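Local coordinates for protein ribokinase, putative (Burkholderia thailandensis, PDB 3B1R) that probably works as a nucleoside kinase of the pfkB/ribokinase family, transferring phosphate to nucleosides, and binds AMP, ADP and inosine, at residues A[250-255]-A[291-296]; A[24-29]-A[115-120]; A[62-67]-A[260-265]. All coordinates share one frame; numbering follows the deposited sequence.

Contact 1: residues A[250-255]-A[291-296]; sequences AERVID and KIAHQG. With AMP (adenosine monophosphate), chain H.
I254 and D255 both direct their backbone N-H groups at the carbonyl oxygen of I292, which lies inside a type I β turn from K291 to H294 at the C-terminal end of helix 277-291 of the ribokinase-family core. The I254 N to I292 O bond is 2.8 Å long and nearly collinear with the carbonyl, whereas D255 N, at 3.2 Å, comes from above the carbonyl plane. The carbonyl oxygen of D255 in turn accepts from K291 NZ at 2.7 Å. That ammonium also bonds to the carbonyl oxygens of H294 and G296, so one nitrogen gathers three backbone oxygens from two loops. It can do so because the lysine chain, bent at three successive torsions, curls back over its own turn. The arrangement recalls the monovalent-cation site that the equivalent loops form in ribokinase relatives.

The I292 side chain faces the nucleotide pocket. CG1 is anti to the backbone N (chi1 -155°), and CD1 ends 3.5 Å from N7 of the AMP adenine. The same methyl rests against V253 CG1, while I292 CG2 packs on A250 CB at 3.5 Å. Nearer the surface, R252 NH2 lies 2.7 Å from A293 O, with I254 CG1 over one face of the guanidinium.

Farther out, the Q295 amide lies almost coplanar with the D255 carboxylate, the planes 3° apart, and Q295 OE1 receives a weak bond from T24 OG1. C259, at the start of the next helix, packs against both K291 and I292. Each D255 oxygen has its own partner: OD1 is hydrogen-bonded to T257 OG1, and OD2 takes the G296 N-H at 2.7 Å through its anti lone pair.

Contact 2: residues A[24-29]-A[115-120]; sequences TFEGRF and TDLDNN. With AMP (adenosine monophosphate), chain H.
T115 pairs with T24 in a parallel bridge: their CG2 methyls lie side by side 3.7 Å apart, and T115 O accepts from F25 N at 2.9 Å. The D116 carboxylate joins the two segments and braces its own turn. OD1 takes the F29 N-H at 2.6 Å through its anti lone pair, and OD2 accepts D118 N, making an Asx turn, and N120 N from the opposite face of the carboxylate. The first torsion (chi1 70°) turns this group so that it stacks on the F29 ring while OD1 meets F29 N. D116 CB makes a CH-pi contact, 3.7 Å from the F29 centroid. The next amide, L117 N, donates to G27 O, while L117 CB lies over one face of the R28 guanidinium. D118 OD1 forms a salt bridge with R28 NH1 at 2.8 Å, in the guanidinium plane. N119 turns away from 24-29 and gives its ND2 to the AMP phosphate O2P at 2.9 Å. N120 sets CB against F29 CD2, and its OD1 accepts from I41 N of the second subunit. The pair thus continues from adjacent strands 18-24 and 109-115 of the four-stranded sheet, with strand 43-46 packed on F25 and F29.

Contact 3: residues A[62-67]-A[260-265]; sequences AYALNL and GDAFRG. With AMP (adenosine monophosphate), chain G; AMP (adenosine monophosphate), chain H.
The flat side chains stand clear of the point where A64 meets A262 and G265. The Y63 ring has L67 CG over one face, 3.9 Å above its plane, and helix 84-93 supplies R89 and L93 as further neighbours; Y63 OH is hydrogen-bonded to Y300 O. On the other helix F263 points away from 62-67 at CB, and with CG anti to the backbone N (chi1 -177°) its ring lies against the ribose of AMP chain H, CD1 3.7 Å from O2'. The R264 guanidinium bends back along its own helix, and NH1 donates to G260 O at 2.7 Å; the oxygen lies somewhat out of the guanidinium plane, NH1 above the carbonyl plane. R264 N reaches that carbonyl oxygen from the opposite face, while R264 NE forms a salt bridge with D174.

Between the helices the meeting is small and apolar. A64 CB fits against the backbone of the second helix, 3.7 Å from A262 CA and 3.8 Å from G265 CA. With no side chain on G265 at this point, the axes approach to 7.6 Å and cross at -41°. L65 CD1 lies beside G265 O.

This joins two helices of the Rossmann-like α/β core. Helix 259-272 begins within a DPTGCGD sequence that resembles the DTxGAGD signature of pfkB kinases; in relatives the amides at this helix start form an anion hole for phosphate. Consistent with that, G258 N is hydrogen-bonded to AMP chain G; G260 N lies 3.6 Å from O1P of AMP chain H. D261, seen to bind AMP and inosine, accepts a bond from N60 ND2 on helix 57-67, linking the two helices nearer the nucleoside site. M287 of helix 277-291 packs on both A64 and A262.

Overall arrangement
Both segments of contact 2 precede those of contact 1 in the sequence, while the segments of contact 3 alternate with those of each. Contacts 1 and 2, with centres 12 Å apart, touch directly: T24 meets D255 and Q295, and L117 meets I254 O, so the loops leaving the four-stranded sheet rest on those flanking helices 259-272 and 277-291. Contact 3 lies deeper, its centre 15 Å from that of contact 1, and joins it where K291 CB packs on A262 CB. Contacts 2 and 3 are 21 Å apart between centres and do not touch. All three reach the same AMP; contact 3 also reaches the second, linking both nucleotide sites to the small sheet and the core helices.

Contact 1: residues A[250-255]-A[291-296]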
loop_
_atom_site.group_PDB
_atom_site.type_symbol
_atom_site.label_atom_id
_atom_site.label_comp_id
_atom_site.label_asym_id
_atom_site.label_seq_id
_atom_site.Cartn_x
_atom_site.Cartn_y
_atom_site.Cartn_z
ATOM N N ALA A 250 18.924 5.195 15.323
ATOM C CA ALA A 250 17.912 4.265 15.806
ATOM C C ALA A 250 18.546 2.961 16.259
ATOM O O ALA A 250 19.409 2.436 15.561
ATOM C CB ALA A 250 16.888 3.999 14.712
ATOM N N GLU A 251 18.117 2.452 17.417
ATOM C CA GLU A 251 18.512 1.113 17.907
ATOM C C GLU A 251 18.401 0.105 16.762
ATOM O O GLU A 251 19.292 -0.723 16.542
ATOM C CB GLU A 251 17.601 0.686 19.082
ATOM C CG GLU A 251 17.693 -0.793 19.494
ATOM C CD GLU A 251 16.567 -1.256 20.431
ATOM O OE1 GLU A 251 15.649 -0.465 20.732
ATOM O OE2 GLU A 251 16.601 -2.431 20.866
ATOM N N ARG A 252 17.273 0.189 16.060
ATOM C CA ARG A 252 17.007 -0.512 14.803
ATOM C C ARG A 252 15.813 0.194 14.159
ATOM O O ARG A 252 15.152 0.997 14.817
ATOM C CB ARG A 252 16.718 -1.999 15.041
ATOM C CG ARG A 252 15.719 -2.305 16.137
ATOM C CD ARG A 252 15.784 -3.785 16.548
ATOM N NE ARG A 252 14.689 -4.238 17.422
ATOM C CZ ARG A 252 13.838 -3.450 18.086
ATOM N NH1 ARG A 252 12.891 -3.979 18.852
ATOM N NH2 ARG A 252 13.926 -2.133 18.001
ATOM N N VAL A 253 15.557 -0.087 12.881
ATOM C CA VAL A 253 14.435 0.498 12.164
ATOM C C VAL A 253 13.418 -0.601 11.829
ATOM O O VAL A 253 13.694 -1.485 11.004
ATOM C CB VAL A 253 14.911 1.247 10.890
ATOM C CG1 VAL A 253 13.746 1.919 10.176
ATOM C CG2 VAL A 253 15.993 2.278 11.239
ATOM N N ILE A 254 12.262 -0.533 12.494
ATOM C CA ILE A 254 11.159 -1.493 12.345
ATOM C C ILE A 254 9.934 -0.901 11.640
ATOM O O ILE A 254 9.389 -1.519 10.726
ATOM C CB ILE A 254 10.704 -2.053 13.728
ATOM C CG1 ILE A 254 11.843 -2.828 14.404
ATOM C CG2 ILE A 254 9.426 -2.905 13.608
ATOM C CD1 ILE A 254 12.186 -4.154 13.767
ATOM N N ASP A 255 9.497 0.285 12.075
ATOM C CA ASP A 255 8.292 0.904 11.534
ATOM C C ASP A 255 8.303 2.399 11.819
ATOM O O ASP A 255 8.297 2.789 12.988
ATOM C CB ASP A 255 7.041 0.262 12.155
ATOM C CG ASP A 255 5.741 0.835 11.601
ATOM O OD1 ASP A 255 5.747 1.381 10.487
ATOM O OD2 ASP A 255 4.702 0.727 12.280
ATOM N N LYS A 291 10.450 5.543 18.805
ATOM C CA LYS A 291 9.259 4.922 18.213
ATOM C C LYS A 291 9.620 3.961 17.074
ATOM O O LYS A 291 9.059 2.865 16.986
ATOM C CB LYS A 291 8.241 5.962 17.723
ATOM C CG LYS A 291 6.849 5.364 17.413
ATOM C CD LYS A 291 6.434 5.480 15.955
ATOM C CE LYS A 291 7.145 4.537 15.010
ATOM N NZ LYS A 291 6.683 3.104 15.119
ATOM N N ILE A 292 10.547 4.390 16.213
ATOM C CA ILE A 292 10.892 3.664 14.982
ATOM C C ILE A 292 11.408 2.247 15.256
ATOM O O ILE A 292 11.522 1.432 14.342
ATOM C CB ILE A 292 11.917 4.456 14.122
ATOM C CG1 ILE A 292 11.816 4.060 12.649
ATOM C CG2 ILE A 292 13.353 4.276 14.641
ATOM C CD1 ILE A 292 12.461 5.070 11.704
ATOM N N ALA A 293 11.728 1.969 16.516
ATOM C CA ALA A 293 12.241 0.665 16.912
ATOM C C ALA A 293 11.104 -0.308 17.254
ATOM O O ALA A 293 11.356 -1.453 17.623
ATOM C CB ALA A 293 13.205 0.813 18.099
ATOM N N HIS A 294 9.860 0.157 17.141
ATOM C CA HIS A 294 8.688 -0.663 17.473
ATOM C C HIS A 294 7.578 -0.547 16.425
ATOM O O HIS A 294 7.428 0.495 15.779
ATOM C CB HIS A 294 8.186 -0.345 18.890
ATOM C CG HIS A 294 9.273 -0.384 19.921
ATOM N ND1 HIS A 294 9.591 -1.528 20.624
ATOM C CD2 HIS A 294 10.157 0.562 20.319
ATOM C CE1 HIS A 294 10.601 -1.272 21.439
ATOM N NE2 HIS A 294 10.969 -0.014 21.266
ATOM N N GLN A 295 6.826 -1.638 16.262
ATOM C CA GLN A 295 5.780 -1.780 15.240
ATOM C C GLN A 295 4.477 -1.062 15.614
ATOM O O GLN A 295 3.827 -1.400 16.604
ATOM C CB GLN A 295 5.541 -3.287 14.945
ATOM C CG GLN A 295 4.400 -3.628 13.966
ATOM C CD GLN A 295 4.575 -3.013 12.576
ATOM O OE1 GLN A 295 5.687 -2.962 12.038
ATOM N NE2 GLN A 295 3.467 -2.555 11.986
ATOM N N GLY A 296 4.094 -0.072 14.808
ATOM C CA GLY A 296 2.896 0.706 15.074
ATOM C C GLY A 296 3.190 2.027 15.763
ATOM O O GLY A 296 4.281 2.237 16.293
HETATM P P AMP H . 9.446 11.694 9.655
HETATM O O1P AMP H . 7.989 11.933 9.973
HETATM O O2P AMP H . 9.656 10.411 8.897
HETATM O O3P AMP H . 10.139 12.906 9.077
HETATM O "O5'" AMP H . 10.127 11.416 11.075
HETATM C "C5'" AMP H . 9.917 12.329 12.129
HETATM C "C4'" AMP H . 11.146 12.363 13.011
HETATM O "O4'" AMP H . 11.286 11.083 13.638
HETATM C "C3'" AMP H . 12.465 12.645 12.291
HETATM O "O3'" AMP H . 12.766 14.040 12.092
HETATM C "C2'" AMP H . 13.421 11.984 13.264
HETATM O "O2'" AMP H . 13.653 12.783 14.438
HETATM C "C1'" AMP H . 12.672 10.744 13.700
HETATM N N9 AMP H . 13.027 9.719 12.694
HETATM C C8 AMP H . 12.346 9.370 11.582
HETATM N N7 AMP H . 13.014 8.404 10.888
HETATM C C5 AMP H . 14.159 8.144 11.561
HETATM C C6 AMP H . 15.321 7.241 11.400
HETATM N N6 AMP H . 15.400 6.405 10.339
HETATM N N1 AMP H . 16.303 7.288 12.329
HETATM C C2 AMP H . 16.247 8.116 13.392
HETATM N N3 AMP H . 15.217 8.956 13.603
HETATM C C4 AMP H . 14.162 9.009 12.746
#

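Contact 2: residues A[24-29]-A[115-120]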
loop_
_atom_site.group_PDB
_atom_site.type_symbol
_atom_site.label_atom_id
_atom_site.label_comp_id
_atom_site.label_asym_id
_atom_site.label_seq_id
_atom_site.Cartn_x
_atom_site.Cartn_y
_atom_site.Cartn_z
ATOM N N THR A 24 4.161 -2.747 6.800
ATOM C CA THR A 24 5.493 -2.166 6.616
ATOM C C THR A 24 6.429 -3.059 5.803
ATOM O O THR A 24 6.882 -4.099 6.292
ATOM C CB THR A 24 6.160 -1.912 7.988
ATOM O OG1 THR A 24 6.372 -3.165 8.657
ATOM C CG2 THR A 24 5.278 -1.101 8.839
ATOM N N PHE A 25 6.707 -2.659 4.561
ATOM C CA PHE A 25 7.758 -3.285 3.759
ATOM C C PHE A 25 9.088 -3.061 4.462
ATOM O O PHE A 25 9.426 -1.917 4.804
ATOM C CB PHE A 25 7.796 -2.686 2.341
ATOM C CG PHE A 25 8.872 -3.267 1.446
ATOM C CD1 PHE A 25 8.927 -4.635 1.189
ATOM C CD2 PHE A 25 9.815 -2.438 0.844
ATOM C CE1 PHE A 25 9.913 -5.170 0.358
ATOM C CE2 PHE A 25 10.800 -2.960 0.009
ATOM C CZ PHE A 25 10.852 -4.330 -0.236
ATOM N N GLU A 26 9.826 -4.144 4.710
ATOM C CA GLU A 26 11.151 -4.042 5.332
ATOM C C GLU A 26 12.125 -3.768 4.211
ATOM O O GLU A 26 12.742 -4.679 3.686
ATOM C CB GLU A 26 11.541 -5.335 6.058
ATOM C CG GLU A 26 10.413 -5.992 6.838
ATOM C CD GLU A 26 10.398 -5.604 8.297
ATOM O OE1 GLU A 26 10.442 -4.390 8.598
ATOM O OE2 GLU A 26 10.335 -6.530 9.145
ATOM N N GLY A 27 12.222 -2.502 3.824
ATOM C CA GLY A 27 13.011 -2.078 2.672
ATOM C C GLY A 27 12.644 -0.649 2.332
ATOM O O GLY A 27 12.037 0.052 3.137
ATOM N N ARG A 28 13.011 -0.210 1.138
ATOM C CA ARG A 28 12.715 1.147 0.733
ATOM C C ARG A 28 12.147 1.164 -0.665
ATOM O O ARG A 28 12.793 0.680 -1.604
ATOM C CB ARG A 28 13.954 2.033 0.869
ATOM C CG ARG A 28 14.258 2.361 2.350
ATOM C CD ARG A 28 15.738 2.609 2.618
ATOM N NE ARG A 28 16.162 2.061 3.920
ATOM C CZ ARG A 28 15.861 2.585 5.107
ATOM N NH1 ARG A 28 15.122 3.684 5.197
ATOM N NH2 ARG A 28 16.301 2.006 6.215
ATOM N N PHE A 29 10.927 1.702 -0.783
ATOM C CA PHE A 29 10.200 1.761 -2.053
ATOM C C PHE A 29 11.083 2.351 -3.148
ATOM O O PHE A 29 11.009 1.941 -4.320
ATOM C CB PHE A 29 8.930 2.612 -1.925
ATOM C CG PHE A 29 7.829 1.984 -1.100
ATOM C CD1 PHE A 29 7.657 0.612 -1.050
ATOM C CD2 PHE A 29 6.917 2.793 -0.420
ATOM C CE1 PHE A 29 6.619 0.046 -0.308
ATOM C CE2 PHE A 29 5.879 2.237 0.331
ATOM C CZ PHE A 29 5.732 0.856 0.380
ATOM N N THR A 115 3.430 0.939 3.894
ATOM C CA THR A 115 4.556 1.841 4.025
ATOM C C THR A 115 5.885 1.114 3.840
ATOM O O THR A 115 5.912 -0.096 3.590
ATOM C CB THR A 115 4.463 2.607 5.378
ATOM O OG1 THR A 115 5.602 3.466 5.548
ATOM C CG2 THR A 115 4.355 1.646 6.557
ATOM N N ASP A 116 6.982 1.862 3.905
ATOM C CA ASP A 116 8.317 1.271 3.912
ATOM C C ASP A 116 9.151 1.881 5.049
ATOM O O ASP A 116 8.612 2.582 5.904
ATOM C CB ASP A 116 8.997 1.449 2.553
ATOM C CG ASP A 116 9.387 2.893 2.261
ATOM O OD1 ASP A 116 10.017 3.106 1.208
ATOM O OD2 ASP A 116 9.077 3.811 3.062
ATOM N N LEU A 117 10.457 1.630 5.038
ATOM C CA LEU A 117 11.346 2.131 6.091
ATOM C C LEU A 117 11.756 3.586 5.887
ATOM O O LEU A 117 12.457 4.164 6.721
ATOM C CB LEU A 117 12.560 1.211 6.264
ATOM C CG LEU A 117 12.197 -0.220 6.708
ATOM C CD1 LEU A 117 13.423 -1.116 6.725
ATOM C CD2 LEU A 117 11.502 -0.211 8.083
ATOM N N ASP A 118 11.306 4.163 4.776
ATOM C CA ASP A 118 11.467 5.589 4.489
ATOM C C ASP A 118 10.245 6.389 4.903
ATOM O O ASP A 118 10.156 7.582 4.589
ATOM C CB ASP A 118 11.693 5.820 2.991
ATOM C CG ASP A 118 13.151 5.897 2.628
ATOM O OD1 ASP A 118 13.985 5.565 3.486
ATOM O OD2 ASP A 118 13.457 6.281 1.479
ATOM N N ASN A 119 9.292 5.730 5.561
ATOM C CA ASN A 119 8.043 6.367 5.986
ATOM C C ASN A 119 7.174 6.915 4.836
ATOM O O ASN A 119 6.399 7.882 5.002
ATOM C CB ASN A 119 8.326 7.459 7.028
ATOM C CG ASN A 119 7.160 7.686 7.961
ATOM O OD1 ASN A 119 6.206 6.920 7.983
ATOM N ND2 ASN A 119 7.231 8.748 8.731
ATOM N N ASN A 120 7.309 6.298 3.671
ATOM C CA ASN A 120 6.439 6.578 2.543
ATOM C C ASN A 120 5.056 5.927 2.748
ATOM O O ASN A 120 4.730 4.892 2.135
ATOM C CB ASN A 120 7.094 6.128 1.223
ATOM C CG ASN A 120 8.285 6.996 0.834
ATOM O OD1 ASN A 120 8.192 8.220 0.796
ATOM N ND2 ASN A 120 9.408 6.359 0.525
HETATM P P AMP H . 9.446 11.694 9.655
HETATM O O1P AMP H . 7.989 11.933 9.973
HETATM O O2P AMP H . 9.656 10.411 8.897
HETATM O O3P AMP H . 10.139 12.906 9.077
HETATM O "O5'" AMP H . 10.127 11.416 11.075
HETATM C "C5'" AMP H . 9.917 12.329 12.129
HETATM C "C4'" AMP H . 11.146 12.363 13.011
HETATM O "O4'" AMP H . 11.286 11.083 13.638
HETATM C "C3'" AMP H . 12.465 12.645 12.291
HETATM O "O3'" AMP H . 12.766 14.040 12.092
HETATM C "C2'" AMP H . 13.421 11.984 13.264
HETATM O "O2'" AMP H . 13.653 12.783 14.438
HETATM C "C1'" AMP H . 12.672 10.744 13.700
HETATM N N9 AMP H . 13.027 9.719 12.694
HETATM C C8 AMP H . 12.346 9.370 11.582
HETATM N N7 AMP H . 13.014 8.404 10.888
HETATM C C5 AMP H . 14.159 8.144 11.561
HETATM C C6 AMP H . 15.321 7.241 11.400
HETATM N N6 AMP H . 15.400 6.405 10.339
HETATM N N1 AMP H . 16.303 7.288 12.329
HETATM C C2 AMP H . 16.247 8.116 13.392
HETATM N N3 AMP H . 15.217 8.956 13.603
HETATM C C4 AMP H . 14.162 9.009 12.746
#

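Contact 3: residues A[62-67]-A[260-265]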
loop_
_atom_site.group_PDB
_atom_site.type_symbol
_atom_site.label_atom_id
_atom_site.label_comp_id
_atom_site.label_asym_id
_atom_site.label_seq_id
_atom_site.Cartn_x
_atom_site.Cartn_y
_atom_site.Cartn_z
ATOM N N ALA A 62 -0.988 12.557 21.829
ATOM C CA ALA A 62 -1.302 12.486 23.245
ATOM C C ALA A 62 -0.510 11.395 23.958
ATOM O O ALA A 62 -0.093 11.568 25.103
ATOM C CB ALA A 62 -2.781 12.277 23.432
ATOM N N TYR A 63 -0.308 10.275 23.264
ATOM C CA TYR A 63 0.433 9.150 23.808
ATOM C C TYR A 63 1.881 9.533 24.076
ATOM O O TYR A 63 2.384 9.336 25.184
ATOM C CB TYR A 63 0.338 7.944 22.862
ATOM C CG TYR A 63 0.984 6.698 23.417
ATOM C CD1 TYR A 63 0.353 5.945 24.404
ATOM C CD2 TYR A 63 2.251 6.294 22.979
ATOM C CE1 TYR A 63 0.969 4.807 24.933
ATOM C CE2 TYR A 63 2.866 5.162 23.493
ATOM C CZ TYR A 63 2.209 4.421 24.464
ATOM O OH TYR A 63 2.822 3.300 24.971
ATOM N N ALA A 64 2.533 10.104 23.065
ATOM C CA ALA A 64 3.903 10.597 23.174
ATOM C C ALA A 64 4.049 11.664 24.262
ATOM O O ALA A 64 4.972 11.595 25.087
ATOM C CB ALA A 64 4.382 11.122 21.836
ATOM N N LEU A 65 3.135 12.636 24.275
ATOM C CA LEU A 65 3.136 13.664 25.319
ATOM C C LEU A 65 2.968 13.068 26.724
ATOM O O LEU A 65 3.687 13.440 27.659
ATOM C CB LEU A 65 2.072 14.736 25.044
ATOM C CG LEU A 65 2.093 15.965 25.965
ATOM C CD1 LEU A 65 3.502 16.608 26.064
ATOM C CD2 LEU A 65 1.074 16.988 25.513
ATOM N N ASN A 66 2.036 12.129 26.854
ATOM C CA ASN A 66 1.796 11.412 28.113
ATOM C C ASN A 66 2.994 10.566 28.581
ATOM O O ASN A 66 3.289 10.499 29.784
ATOM C CB ASN A 66 0.529 10.561 28.000
ATOM C CG ASN A 66 0.134 9.926 29.310
ATOM O OD1 ASN A 66 0.140 10.574 30.356
ATOM N ND2 ASN A 66 -0.203 8.635 29.262
ATOM N N LEU A 67 3.694 9.949 27.627
ATOM C CA LEU A 67 4.959 9.258 27.901
ATOM C C LEU A 67 6.005 10.181 28.549
ATOM O O LEU A 67 6.817 9.749 29.374
ATOM C CB LEU A 67 5.534 8.660 26.611
ATOM C CG LEU A 67 4.901 7.368 26.073
ATOM C CD1 LEU A 67 5.600 6.944 24.809
ATOM C CD2 LEU A 67 4.934 6.241 27.093
ATOM N N GLY A 260 6.280 10.954 12.994
ATOM C CA GLY A 260 5.880 12.361 12.958
ATOM C C GLY A 260 5.219 12.748 14.266
ATOM O O GLY A 260 5.526 13.781 14.853
ATOM N N ASP A 261 4.341 11.878 14.742
ATOM C CA ASP A 261 3.497 12.186 15.878
ATOM C C ASP A 261 4.205 12.140 17.232
ATOM O O ASP A 261 3.932 12.974 18.100
ATOM C CB ASP A 261 2.241 11.325 15.842
ATOM C CG ASP A 261 1.233 11.830 14.832
ATOM O OD1 ASP A 261 1.194 13.060 14.615
ATOM O OD2 ASP A 261 0.497 11.009 14.234
ATOM N N ALA A 262 5.102 11.173 17.400
ATOM C CA ALA A 262 6.033 11.116 18.537
ATOM C C ALA A 262 6.901 12.379 18.621
ATOM O O ALA A 262 7.066 12.960 19.697
ATOM C CB ALA A 262 6.934 9.875 18.397
ATOM N N PHE A 263 7.457 12.778 17.474
ATOM C CA PHE A 263 8.300 13.968 17.346
ATOM C C PHE A 263 7.516 15.187 17.814
ATOM O O PHE A 263 8.052 16.028 18.539
ATOM C CB PHE A 263 8.740 14.132 15.877
ATOM C CG PHE A 263 9.675 15.292 15.628
ATOM C CD1 PHE A 263 11.052 15.095 15.585
ATOM C CD2 PHE A 263 9.178 16.575 15.389
ATOM C CE1 PHE A 263 11.923 16.156 15.342
ATOM C CE2 PHE A 263 10.044 17.640 15.142
ATOM C CZ PHE A 263 11.420 17.426 15.122
ATOM N N ARG A 264 6.243 15.263 17.425
ATOM C CA ARG A 264 5.398 16.367 17.855
ATOM C C ARG A 264 5.034 16.248 19.330
ATOM O O ARG A 264 4.845 17.262 20.005
ATOM C CB ARG A 264 4.179 16.516 16.968
ATOM C CG ARG A 264 4.532 17.152 15.629
ATOM C CD ARG A 264 3.462 16.817 14.666
ATOM N NE ARG A 264 3.779 17.190 13.294
ATOM C CZ ARG A 264 4.770 16.688 12.575
ATOM N NH1 ARG A 264 5.616 15.803 13.087
ATOM N NH2 ARG A 264 4.923 17.098 11.332
ATOM N N GLY A 265 4.978 15.016 19.837
ATOM C CA GLY A 265 4.906 14.797 21.281
ATOM C C GLY A 265 6.053 15.543 21.943
ATOM O O GLY A 265 5.842 16.294 22.890
HETATM P P AMP G . 2.144 10.036 11.352
HETATM O O1P AMP G . 2.409 11.378 10.689
HETATM O O2P AMP G . 2.974 8.890 10.824
HETATM O O3P AMP G . 2.173 10.110 12.862
HETATM O "O5'" AMP G . 0.610 9.706 11.009
HETATM C "C5'" AMP G . 0.066 8.389 11.072
HETATM C "C4'" AMP G . -1.378 8.532 11.526
HETATM O "O4'" AMP G . -2.117 9.197 10.508
HETATM C "C3'" AMP G . -2.048 7.175 11.701
HETATM O "O3'" AMP G . -2.089 6.836 13.110
HETATM C "C2'" AMP G . -3.399 7.315 10.986
HETATM O "O2'" AMP G . -4.488 6.931 11.828
HETATM C "C1'" AMP G . -3.468 8.810 10.651
HETATM N N9 AMP G . -4.063 9.204 9.374
HETATM C C8 AMP G . -3.766 8.677 8.173
HETATM N N7 AMP G . -4.449 9.294 7.197
HETATM C C5 AMP G . -5.193 10.245 7.789
HETATM C C6 AMP G . -6.154 11.240 7.314
HETATM N N6 AMP G . -6.423 11.311 5.991
HETATM N N1 AMP G . -6.714 12.052 8.237
HETATM C C2 AMP G . -6.435 11.965 9.554
HETATM N N3 AMP G . -5.568 11.058 10.059
HETATM C C4 AMP G . -4.933 10.192 9.226
HETATM P P AMP H . 9.446 11.694 9.655
HETATM O O1P AMP H . 7.989 11.933 9.973
HETATM O O2P AMP H . 9.656 10.411 8.897
HETATM O O3P AMP H . 10.139 12.906 9.077
HETATM O "O5'" AMP H . 10.127 11.416 11.075
HETATM C "C5'" AMP H . 9.917 12.329 12.129
HETATM C "C4'" AMP H . 11.146 12.363 13.011
HETATM O "O4'" AMP H . 11.286 11.083 13.638
HETATM C "C3'" AMP H . 12.465 12.645 12.291
HETATM O "O3'" AMP H . 12.766 14.040 12.092
HETATM C "C2'" AMP H . 13.421 11.984 13.264
HETATM O "O2'" AMP H . 13.653 12.783 14.438
HETATM C "C1'" AMP H . 12.672 10.744 13.700
HETATM N N9 AMP H . 13.027 9.719 12.694
HETATM C C8 AMP H . 12.346 9.370 11.582
HETATM N N7 AMP H . 13.014 8.404 10.888
HETATM C C5 AMP H . 14.159 8.144 11.561
HETATM C C6 AMP H . 15.321 7.241 11.400
HETATM N N6 AMP H . 15.400 6.405 10.339
HETATM N N1 AMP H . 16.303 7.288 12.329
HETATM C C2 AMP H . 16.247 8.116 13.392
HETATM N N3 AMP H . 15.217 8.956 13.603
HETATM C C4 AMP H . 14.162 9.009 12.746
#